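Local coordinates for protein probable sugar kinase (Clostridium perfringens, PDB 3KZH) that probably phosphorylates a sugar as a pfkB-family carbohydrate kinase of the ribokinase clan, and binds beta-D-glucopyranose in a pocket, at residues A[222-225]-A[231-234]; A[188-193]-A[199-204]; A[39-44]-A[75-80]. One frame throughout, in Å; residues are numbered along the deposited sequence.

Contact 1 of 3, residues A[222-225]-A[231-234]; sequences VFIS and IFYN
Two antiparallel strands, Val222 to Ser225 and Ile231 to Asn234, are laced together by four backbone hydrogen bonds made by two pairs. Ile224 and Phe232 form the more regular one: Ile224 N gives to Phe232 O at 2.8 Å and Phe232 N returns to Ile224 O at 2.9 Å, the second nearly straight at 175°. In the pair of Val222 with Asn234, Val222 N reaches Asn234 O at 2.8 Å, while the return bond from Asn234 N to Val222 O is longer and bent to 141°. CA-H...O contacts run between these rungs, with Tyr233 CA 3.3 Å from Val222 O.

The strands make a beta hairpin within the large sheet of the ribokinase-like alpha/beta core. Strand 221-225 is the last in a row of parallel strands, and 231-234 is where the sheet turns antiparallel.

Apolar contacts fill both faces. On one, Ile224 and Phe232 lie side by side and point the same way, Ile224 CD1 being 4.1 Å from Phe232 CD2; Val222 shares this face and packs with Phe232 against helix 204-217. On the other, Phe223 takes Ile231 CG2 at its ring edge and has CD1 3.9 Å from Tyr233 CB. Its flat ring suits a place beneath helices 255-268 and 273-288. Tyr233 sets CG between its own N and carbonyl carbon (chi1 62°), which leads its ring away from the first strand, toward Glu274.

Polar side chains sit at the ends. Ser225, of the glucose pocket, touches the sugar and has OG 3.7 Å from Ile231 CD1. Asn234 ND2 bonds to Ser211, and its OD1 accepts from Gly236 N, as in an Asx turn.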
loop_
_atom_site.group_PDB
_atom_site.type_symbol
_atom_site.label_atom_id
_atom_site.label_comp_id
_atom_site.label_asym_id
_atom_site.label_seq_id
_atom_site.Cartn_x
_atom_site.Cartn_y
_atom_site.Cartn_z
ATOM N N VAL A 222 -17.933 12.823 -32.160
ATOM C CA VAL A 222 -17.728 11.368 -32.210
ATOM C C VAL A 222 -16.295 10.951 -32.551
ATOM O O VAL A 222 -15.724 11.426 -33.514
ATOM C CB VAL A 222 -18.711 10.680 -33.220
ATOM C CG1 VAL A 222 -18.525 9.142 -33.229
ATOM C CG2 VAL A 222 -20.142 11.012 -32.878
ATOM N N PHE A 223 -15.736 10.056 -31.741
ATOM C CA PHE A 223 -14.390 9.517 -31.946
ATOM C C PHE A 223 -14.475 7.987 -31.867
ATOM O O PHE A 223 -14.873 7.442 -30.840
ATOM C CB PHE A 223 -13.404 10.034 -30.885
ATOM C CG PHE A 223 -13.205 11.520 -30.901
ATOM C CD1 PHE A 223 -12.321 12.115 -31.818
ATOM C CD2 PHE A 223 -13.956 12.343 -30.043
ATOM C CE1 PHE A 223 -12.201 13.524 -31.891
ATOM C CE2 PHE A 223 -13.842 13.753 -30.105
ATOM C CZ PHE A 223 -12.955 14.342 -31.042
ATOM N N ILE A 224 -14.170 7.304 -32.971
ATOM C CA ILE A 224 -14.214 5.837 -33.009
ATOM C C ILE A 224 -12.802 5.264 -33.200
ATOM O O ILE A 224 -12.176 5.471 -34.244
ATOM C CB ILE A 224 -15.221 5.283 -34.116
ATOM C CG1 ILE A 224 -16.640 5.812 -33.870
ATOM C CG2 ILE A 224 -15.321 3.751 -34.043
ATOM C CD1 ILE A 224 -17.589 5.708 -35.053
ATOM N N SER A 225 -12.305 4.567 -32.175
ATOM C CA SER A 225 -10.976 3.935 -32.207
ATOM C C SER A 225 -11.058 2.720 -33.116
ATOM O O SER A 225 -12.007 1.949 -33.016
ATOM C CB SER A 225 -10.538 3.474 -30.812
ATOM O OG SER A 225 -10.491 4.539 -29.903
ATOM N N ILE A 231 -7.859 6.521 -35.695
ATOM C CA ILE A 231 -9.058 7.113 -35.135
ATOM C C ILE A 231 -9.897 7.749 -36.213
ATOM O O ILE A 231 -9.392 8.504 -37.040
ATOM C CB ILE A 231 -8.694 8.229 -34.095
ATOM C CG1 ILE A 231 -7.789 7.679 -32.983
ATOM C CG2 ILE A 231 -9.944 8.938 -33.550
ATOM C CD1 ILE A 231 -8.387 6.670 -32.053
ATOM N N PHE A 232 -11.191 7.462 -36.153
ATOM C CA PHE A 232 -12.171 8.045 -37.049
ATOM C C PHE A 232 -12.870 9.126 -36.213
ATOM O O PHE A 232 -13.281 8.863 -35.087
ATOM C CB PHE A 232 -13.181 6.982 -37.511
ATOM C CG PHE A 232 -14.274 7.531 -38.379
ATOM C CD1 PHE A 232 -14.062 7.718 -39.759
ATOM C CD2 PHE A 232 -15.503 7.947 -37.808
ATOM C CE1 PHE A 232 -15.052 8.319 -40.562
ATOM C CE2 PHE A 232 -16.498 8.552 -38.595
ATOM C CZ PHE A 232 -16.278 8.742 -39.974
ATOM N N TYR A 233 -13.061 10.308 -36.789
ATOM C CA TYR A 233 -13.730 11.405 -36.086
ATOM C C TYR A 233 -14.848 12.049 -36.897
ATOM O O TYR A 233 -14.805 12.038 -38.133
ATOM C CB TYR A 233 -12.719 12.485 -35.666
ATOM C CG TYR A 233 -11.981 13.192 -36.799
ATOM C CD1 TYR A 233 -12.511 14.356 -37.409
ATOM C CD2 TYR A 233 -10.742 12.725 -37.248
ATOM C CE1 TYR A 233 -11.822 15.028 -38.445
ATOM C CE2 TYR A 233 -10.037 13.399 -38.283
ATOM C CZ TYR A 233 -10.594 14.541 -38.879
ATOM O OH TYR A 233 -9.970 15.144 -39.954
ATOM N N ASN A 234 -15.765 12.718 -36.191
ATOM C CA ASN A 234 -16.881 13.443 -36.814
ATOM C C ASN A 234 -17.503 14.407 -35.808
ATOM O O ASN A 234 -17.905 13.995 -34.725
ATOM C CB ASN A 234 -17.950 12.468 -37.338
ATOM C CG ASN A 234 -18.907 13.097 -38.376
ATOM O OD1 ASN A 234 -18.836 14.281 -38.697
ATOM N ND2 ASN A 234 -19.820 12.285 -38.880
#

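Contact 2 of 3, residues A[188-193]-A[199-204]; sequences PNRHEA and FPITDT. With BGC (beta-D-glucopyranose), chain C.
Arg190 NH1 gives a hydrogen bond to the backbone oxygen of Ile201, 3.0 Å away and fairly straight at 153°. The oxygen lies at the guanidinium edge, almost in its plane, yet NH1 stands well above the carbonyl plane of Ile201 and does not use a lone pair. Arginine suits the place because its chain is long: the extended first part lays CD 3.6 Å from Ile201 O, and the bend at chi3 (-68°) then turns the guanidinium so that NH1 meets the same oxygen. The far nitrogen, NH2, makes a weak, long ion pair with Asp229.

Behind the arginine, Ile201 CD1 presses on Ala193 CB at 3.7 Å. The short alanine lets the loop come close to the helix, while the branched isoleucine also packs on Leu207 and Ala210 of helix 204-217. Ile201 N is held in turn by Glu194.

Helix 190-197 thus has the following loop folded back along its side, and its first turn carries a capping box. Asn189 OD1 accepts from Glu192 N at 3.0 Å, nearly along the C=O axis, and Glu192 OE1 answers with a weak bond from Asn189 N. Asparagine serves well here because its short amide reaches forward to Glu192 N, with CG turned between its own N and carbonyl carbon (chi1 63°).

That weak bond probably helps orient the Glu192 carboxylate, whose OE2 lies 3.3 Å from glucose O1; Asp166 and Val168 also bind the sugar. At the loop's far end Asp203 caps helix 204-217, its OD1 accepting from Asp206 N.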
loop_
_atom_site.group_PDB
_atom_site.type_symbol
_atom_site.label_atom_id
_atom_site.label_comp_id
_atom_site.label_asym_id
_atom_site.label_seq_id
_atom_site.Cartn_x
_atom_site.Cartn_y
_atom_site.Cartn_z
ATOM N N PRO A 188 -16.105 5.428 -28.546
ATOM C CA PRO A 188 -16.073 3.972 -28.570
ATOM C C PRO A 188 -15.071 3.381 -29.551
ATOM O O PRO A 188 -14.455 4.114 -30.306
ATOM C CB PRO A 188 -17.513 3.632 -28.979
ATOM C CG PRO A 188 -17.840 4.708 -29.933
ATOM C CD PRO A 188 -17.317 5.912 -29.235
ATOM N N ASN A 189 -14.836 2.072 -29.459
ATOM C CA ASN A 189 -13.982 1.430 -30.445
ATOM C C ASN A 189 -14.935 0.874 -31.514
ATOM O O ASN A 189 -16.149 1.095 -31.418
ATOM C CB ASN A 189 -13.000 0.397 -29.848
ATOM C CG ASN A 189 -13.673 -0.800 -29.189
ATOM O OD1 ASN A 189 -14.881 -0.998 -29.267
ATOM N ND2 ASN A 189 -12.863 -1.625 -28.552
ATOM N N ARG A 190 -14.412 0.167 -32.512
ATOM C CA ARG A 190 -15.250 -0.386 -33.585
ATOM C C ARG A 190 -16.452 -1.194 -33.073
ATOM O O ARG A 190 -17.594 -0.801 -33.326
ATOM C CB ARG A 190 -14.411 -1.211 -34.565
ATOM C CG ARG A 190 -15.166 -1.622 -35.829
ATOM C CD ARG A 190 -14.351 -2.541 -36.720
ATOM N NE ARG A 190 -13.201 -1.859 -37.311
ATOM C CZ ARG A 190 -13.139 -1.413 -38.566
ATOM N NH1 ARG A 190 -14.168 -1.567 -39.397
ATOM N NH2 ARG A 190 -12.030 -0.826 -39.000
ATOM N N HIS A 191 -16.187 -2.206 -32.239
ATOM C CA HIS A 191 -17.226 -3.078 -31.681
ATOM C C HIS A 191 -18.221 -2.383 -30.746
ATOM O O HIS A 191 -19.415 -2.642 -30.833
ATOM C CB HIS A 191 -16.607 -4.313 -31.006
ATOM C CG HIS A 191 -17.529 -5.496 -30.953
ATOM N ND1 HIS A 191 -18.090 -6.054 -32.083
ATOM C CD2 HIS A 191 -18.015 -6.203 -29.907
ATOM C CE1 HIS A 191 -18.884 -7.051 -31.733
ATOM N NE2 HIS A 191 -18.857 -7.162 -30.418
ATOM N N GLU A 192 -17.738 -1.468 -29.905
ATOM C CA GLU A 192 -18.597 -0.719 -28.974
ATOM C C GLU A 192 -19.524 0.231 -29.738
ATOM O O GLU A 192 -20.648 0.481 -29.307
ATOM C CB GLU A 192 -17.764 0.073 -27.963
ATOM C CG GLU A 192 -16.966 -0.754 -26.968
ATOM C CD GLU A 192 -15.888 0.042 -26.225
ATOM O OE1 GLU A 192 -15.834 1.286 -26.332
ATOM O OE2 GLU A 192 -15.067 -0.591 -25.535
ATOM N N ALA A 193 -19.054 0.719 -30.890
ATOM C CA ALA A 193 -19.822 1.619 -31.761
ATOM C C ALA A 193 -20.918 0.860 -32.506
ATOM O O ALA A 193 -21.955 1.435 -32.824
ATOM C CB ALA A 193 -18.902 2.311 -32.753
ATOM N N PHE A 199 -25.922 -1.694 -35.801
ATOM C CA PHE A 199 -25.593 -2.268 -37.114
ATOM C C PHE A 199 -24.072 -2.439 -37.272
ATOM O O PHE A 199 -23.312 -1.719 -36.618
ATOM C CB PHE A 199 -26.192 -1.422 -38.275
ATOM C CG PHE A 199 -25.860 0.054 -38.231
ATOM C CD1 PHE A 199 -24.667 0.546 -38.807
ATOM C CD2 PHE A 199 -26.770 0.967 -37.666
ATOM C CE1 PHE A 199 -24.380 1.929 -38.818
ATOM C CE2 PHE A 199 -26.503 2.358 -37.670
ATOM C CZ PHE A 199 -25.306 2.838 -38.249
ATOM N N PRO A 200 -23.608 -3.391 -38.129
ATOM C CA PRO A 200 -22.160 -3.602 -38.325
ATOM C C PRO A 200 -21.392 -2.440 -38.960
ATOM O O PRO A 200 -21.957 -1.641 -39.717
ATOM C CB PRO A 200 -22.115 -4.830 -39.234
ATOM C CG PRO A 200 -23.314 -5.589 -38.824
ATOM C CD PRO A 200 -24.355 -4.505 -38.753
ATOM N N ILE A 201 -20.124 -2.307 -38.565
ATOM C CA ILE A 201 -19.226 -1.276 -39.094
ATOM C C ILE A 201 -18.030 -1.980 -39.740
ATOM O O ILE A 201 -17.055 -2.339 -39.071
ATOM C CB ILE A 201 -18.787 -0.245 -38.009
ATOM C CG1 ILE A 201 -19.997 0.551 -37.509
ATOM C CG2 ILE A 201 -17.800 0.748 -38.594
ATOM C CD1 ILE A 201 -19.762 1.314 -36.235
ATOM N N THR A 202 -18.121 -2.159 -41.055
ATOM C CA THR A 202 -17.088 -2.856 -41.824
ATOM C C THR A 202 -16.150 -1.995 -42.672
ATOM O O THR A 202 -15.052 -2.440 -43.029
ATOM C CB THR A 202 -17.719 -3.955 -42.734
ATOM O OG1 THR A 202 -18.703 -3.381 -43.606
ATOM C CG2 THR A 202 -18.359 -5.052 -41.895
ATOM N N ASP A 203 -16.583 -0.775 -42.986
ATOM C CA ASP A 203 -15.802 0.144 -43.815
ATOM C C ASP A 203 -16.014 1.618 -43.456
ATOM O O ASP A 203 -16.677 1.932 -42.463
ATOM C CB ASP A 203 -16.088 -0.113 -45.319
ATOM C CG ASP A 203 -17.586 -0.144 -45.665
ATOM O OD1 ASP A 203 -18.386 0.574 -45.031
ATOM O OD2 ASP A 203 -17.957 -0.888 -46.596
ATOM N N THR A 204 -15.486 2.503 -44.306
ATOM C CA THR A 204 -15.575 3.955 -44.144
ATOM C C THR A 204 -17.006 4.502 -44.214
ATOM O O THR A 204 -17.365 5.397 -43.440
ATOM C CB THR A 204 -14.684 4.679 -45.190
ATOM O OG1 THR A 204 -13.330 4.238 -45.043
ATOM C CG2 THR A 204 -14.722 6.186 -45.005
HETATM C C2 BGC C . -11.897 0.374 -24.751
HETATM C C3 BGC C . -10.452 0.501 -25.322
HETATM C C4 BGC C . -10.594 1.588 -26.468
HETATM C C5 BGC C . -11.152 2.974 -25.931
HETATM C C6 BGC C . -11.333 4.024 -26.951
HETATM C C1 BGC C . -12.317 1.735 -24.200
HETATM O O1 BGC C . -13.457 1.634 -23.717
HETATM O O2 BGC C . -11.883 -0.464 -23.799
HETATM O O3 BGC C . -10.218 -0.660 -25.816
HETATM O O4 BGC C . -9.411 1.738 -27.028
HETATM O O5 BGC C . -12.386 2.766 -25.285
#

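Contact 3 of 3, residues A[39-44]-A[75-80]; sequences ISFGGV and VEHSKK
Phe41 and His77 carry the whole contact, as an aromatic pair with neither ring squarely stacked nor standing edge-on. Their centroids are 5.1 Å apart and the planes meet at 49°. The touching part of Phe41 is one side of its ring: CE2 comes to 3.6 Å from His77 CB and 3.7 Å from His77 CG. CD2 of the same ring hangs over one face of the imidazole, displaced toward its rim and 3.9 Å from His77 CD2. The two side chains slide past each other in opposite directions, so they overlap by their flanks. No hydrogen bond crosses the gap.

His77 has CG anti to its backbone N (chi1 -175°), which stretches the imidazole from the helix toward the strand. Histidine can serve as both apolar surface and polar group: a face and CB meet Phe41, while NE2 makes a weak hydrogen bond to Glu50. A carboxylate there would tend to stabilise a protonated imidazole. Tyr83 packs beside it.

Strand 32-42 belongs to a four-stranded sheet that probably corresponds to the lid of ribokinase-like kinases, and helix 69-81 to the alpha/beta body, so this pair would join lid to body. Phenylalanine offers a broad apolar surface for the purpose: the ring also covers Ser73 and Ile74 of the helix and Val17 of the neighbouring strand, and it packs on Glu69 of the second subunit.

Farther out, Gly42 ends the strand and Gly43 follows it, consistent with the Gly-Gly pair of the pfkB family signature. Gly43 has phi 98°, where any side chain would run into the preceding carbonyl oxygen, and it is the N-cap of helix 44-54. Gly42 is paired by backbone bonds to Val16.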
loop_
_atom_site.group_PDB
_atom_site.type_symbol
_atom_site.label_atom_id
_atom_site.label_comp_id
_atom_site.label_asym_id
_atom_site.label_seq_id
_atom_site.Cartn_x
_atom_site.Cartn_y
_atom_site.Cartn_z
ATOM N N ILE A 39 2.539 -3.315 -6.466
ATOM C CA ILE A 39 1.404 -2.462 -6.109
ATOM C C ILE A 39 1.238 -1.411 -7.211
ATOM O O ILE A 39 2.193 -0.718 -7.570
ATOM C CB ILE A 39 1.587 -1.741 -4.733
ATOM C CG1 ILE A 39 1.984 -2.726 -3.631
ATOM C CG2 ILE A 39 0.284 -1.071 -4.306
ATOM C CD1 ILE A 39 3.491 -2.897 -3.465
ATOM N N SER A 40 0.034 -1.326 -7.769
ATOM C CA SER A 40 -0.259 -0.355 -8.822
ATOM C C SER A 40 -1.651 0.239 -8.677
ATOM O O SER A 40 -2.546 -0.387 -8.118
ATOM C CB SER A 40 -0.097 -0.982 -10.209
ATOM O OG SER A 40 -0.986 -2.069 -10.396
ATOM N N PHE A 41 -1.817 1.453 -9.192
ATOM C CA PHE A 41 -3.094 2.154 -9.154
ATOM C C PHE A 41 -3.850 1.988 -10.467
ATOM O O PHE A 41 -3.289 2.172 -11.551
ATOM C CB PHE A 41 -2.883 3.635 -8.849
ATOM C CG PHE A 41 -2.165 3.904 -7.558
ATOM C CD1 PHE A 41 -2.575 3.293 -6.356
ATOM C CD2 PHE A 41 -1.091 4.806 -7.529
ATOM C CE1 PHE A 41 -1.929 3.576 -5.135
ATOM C CE2 PHE A 41 -0.432 5.097 -6.310
ATOM C CZ PHE A 41 -0.857 4.485 -5.113
ATOM N N GLY A 42 -5.129 1.645 -10.352
ATOM C CA GLY A 42 -5.963 1.415 -11.517
ATOM C C GLY A 42 -7.318 2.079 -11.455
ATOM O O GLY A 42 -7.569 2.934 -10.602
ATOM N N GLY A 43 -8.216 1.595 -12.317
ATOM C CA GLY A 43 -9.551 2.157 -12.454
ATOM C C GLY A 43 -9.445 3.084 -13.652
ATOM O O GLY A 43 -8.601 3.975 -13.642
ATOM N N VAL A 44 -10.252 2.848 -14.691
ATOM C CA VAL A 44 -10.261 3.644 -15.942
ATOM C C VAL A 44 -10.248 5.156 -15.700
ATOM O O VAL A 44 -9.383 5.873 -16.214
ATOM C CB VAL A 44 -11.492 3.268 -16.851
ATOM C CG1 VAL A 44 -11.609 4.200 -18.062
ATOM C CG2 VAL A 44 -11.377 1.824 -17.335
ATOM N N VAL A 75 -4.480 9.334 -2.470
ATOM C CA VAL A 75 -4.446 10.767 -2.174
ATOM C C VAL A 75 -3.051 11.352 -2.316
ATOM O O VAL A 75 -2.886 12.385 -2.967
ATOM C CB VAL A 75 -5.048 11.107 -0.776
ATOM C CG1 VAL A 75 -5.071 12.621 -0.548
ATOM C CG2 VAL A 75 -6.446 10.624 -0.682
ATOM N N GLU A 76 -2.049 10.653 -1.778
ATOM C CA GLU A 76 -0.660 11.103 -1.880
ATOM C C GLU A 76 -0.155 11.132 -3.319
ATOM O O GLU A 76 0.536 12.071 -3.711
ATOM C CB GLU A 76 0.282 10.258 -1.003
ATOM C CG GLU A 76 0.326 10.679 0.476
ATOM C CD GLU A 76 0.649 12.167 0.679
ATOM O OE1 GLU A 76 1.707 12.637 0.191
ATOM O OE2 GLU A 76 -0.170 12.866 1.312
ATOM N N HIS A 77 -0.575 10.148 -4.121
ATOM C CA HIS A 77 -0.184 10.084 -5.532
ATOM C C HIS A 77 -0.858 11.217 -6.317
ATOM O O HIS A 77 -0.244 11.806 -7.199
ATOM C CB HIS A 77 -0.539 8.720 -6.127
ATOM C CG HIS A 77 -0.065 8.526 -7.536
ATOM N ND1 HIS A 77 1.264 8.349 -7.857
ATOM C CD2 HIS A 77 -0.743 8.462 -8.704
ATOM C CE1 HIS A 77 1.381 8.183 -9.163
ATOM N NE2 HIS A 77 0.177 8.248 -9.698
ATOM N N SER A 78 -2.084 11.560 -5.913
ATOM C CA SER A 78 -2.849 12.638 -6.533
ATOM C C SER A 78 -2.257 14.017 -6.284
ATOM O O SER A 78 -2.325 14.883 -7.153
ATOM C CB SER A 78 -4.325 12.573 -6.115
ATOM O OG SER A 78 -4.558 12.933 -4.768
ATOM N N LYS A 79 -1.651 14.198 -5.108
ATOM C CA LYS A 79 -1.000 15.462 -4.738
ATOM C C LYS A 79 0.355 15.581 -5.436
ATOM O O LYS A 79 0.797 16.686 -5.744
ATOM C CB LYS A 79 -0.817 15.573 -3.220
ATOM C CG LYS A 79 -2.110 15.731 -2.426
ATOM C CD LYS A 79 -1.817 15.609 -0.946
ATOM C CE LYS A 79 -3.043 15.835 -0.099
ATOM N NZ LYS A 79 -2.775 15.512 1.338
ATOM N N LYS A 80 0.986 14.438 -5.709
ATOM C CA LYS A 80 2.277 14.387 -6.394
ATOM C C LYS A 80 2.107 14.712 -7.888
ATOM O O LYS A 80 2.857 15.529 -8.432
ATOM C CB LYS A 80 2.915 13.005 -6.214
ATOM C CG LYS A 80 4.266 12.810 -6.898
ATOM C CD LYS A 80 4.650 11.339 -6.954
ATOM C CE LYS A 80 5.841 11.140 -7.876
ATOM N NZ LYS A 80 6.207 9.712 -8.069
#

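Overall arrangement
Contacts 1 and 2 belong to the same region of the alpha/beta core and touch: Ser225 N lies 2.9 Å from Pro188 O, a probable hydrogen bond, and both contain residues of the glucose pocket. Contact 1 is buried and relies on backbone bonding within a sheet, with apolar faces under helices. Contact 2, partly buried, joins a helix to the loop that follows it through one arginine bond and a small apolar touch. Contact 3 is a surface contact on the opposite side of the chain's centre, about 29 Å from contact 1 between centres; with no hydrogen bond across its segments, it rests on Phe41 and His77, between the probable lid sheet and a helix, beside the second subunit.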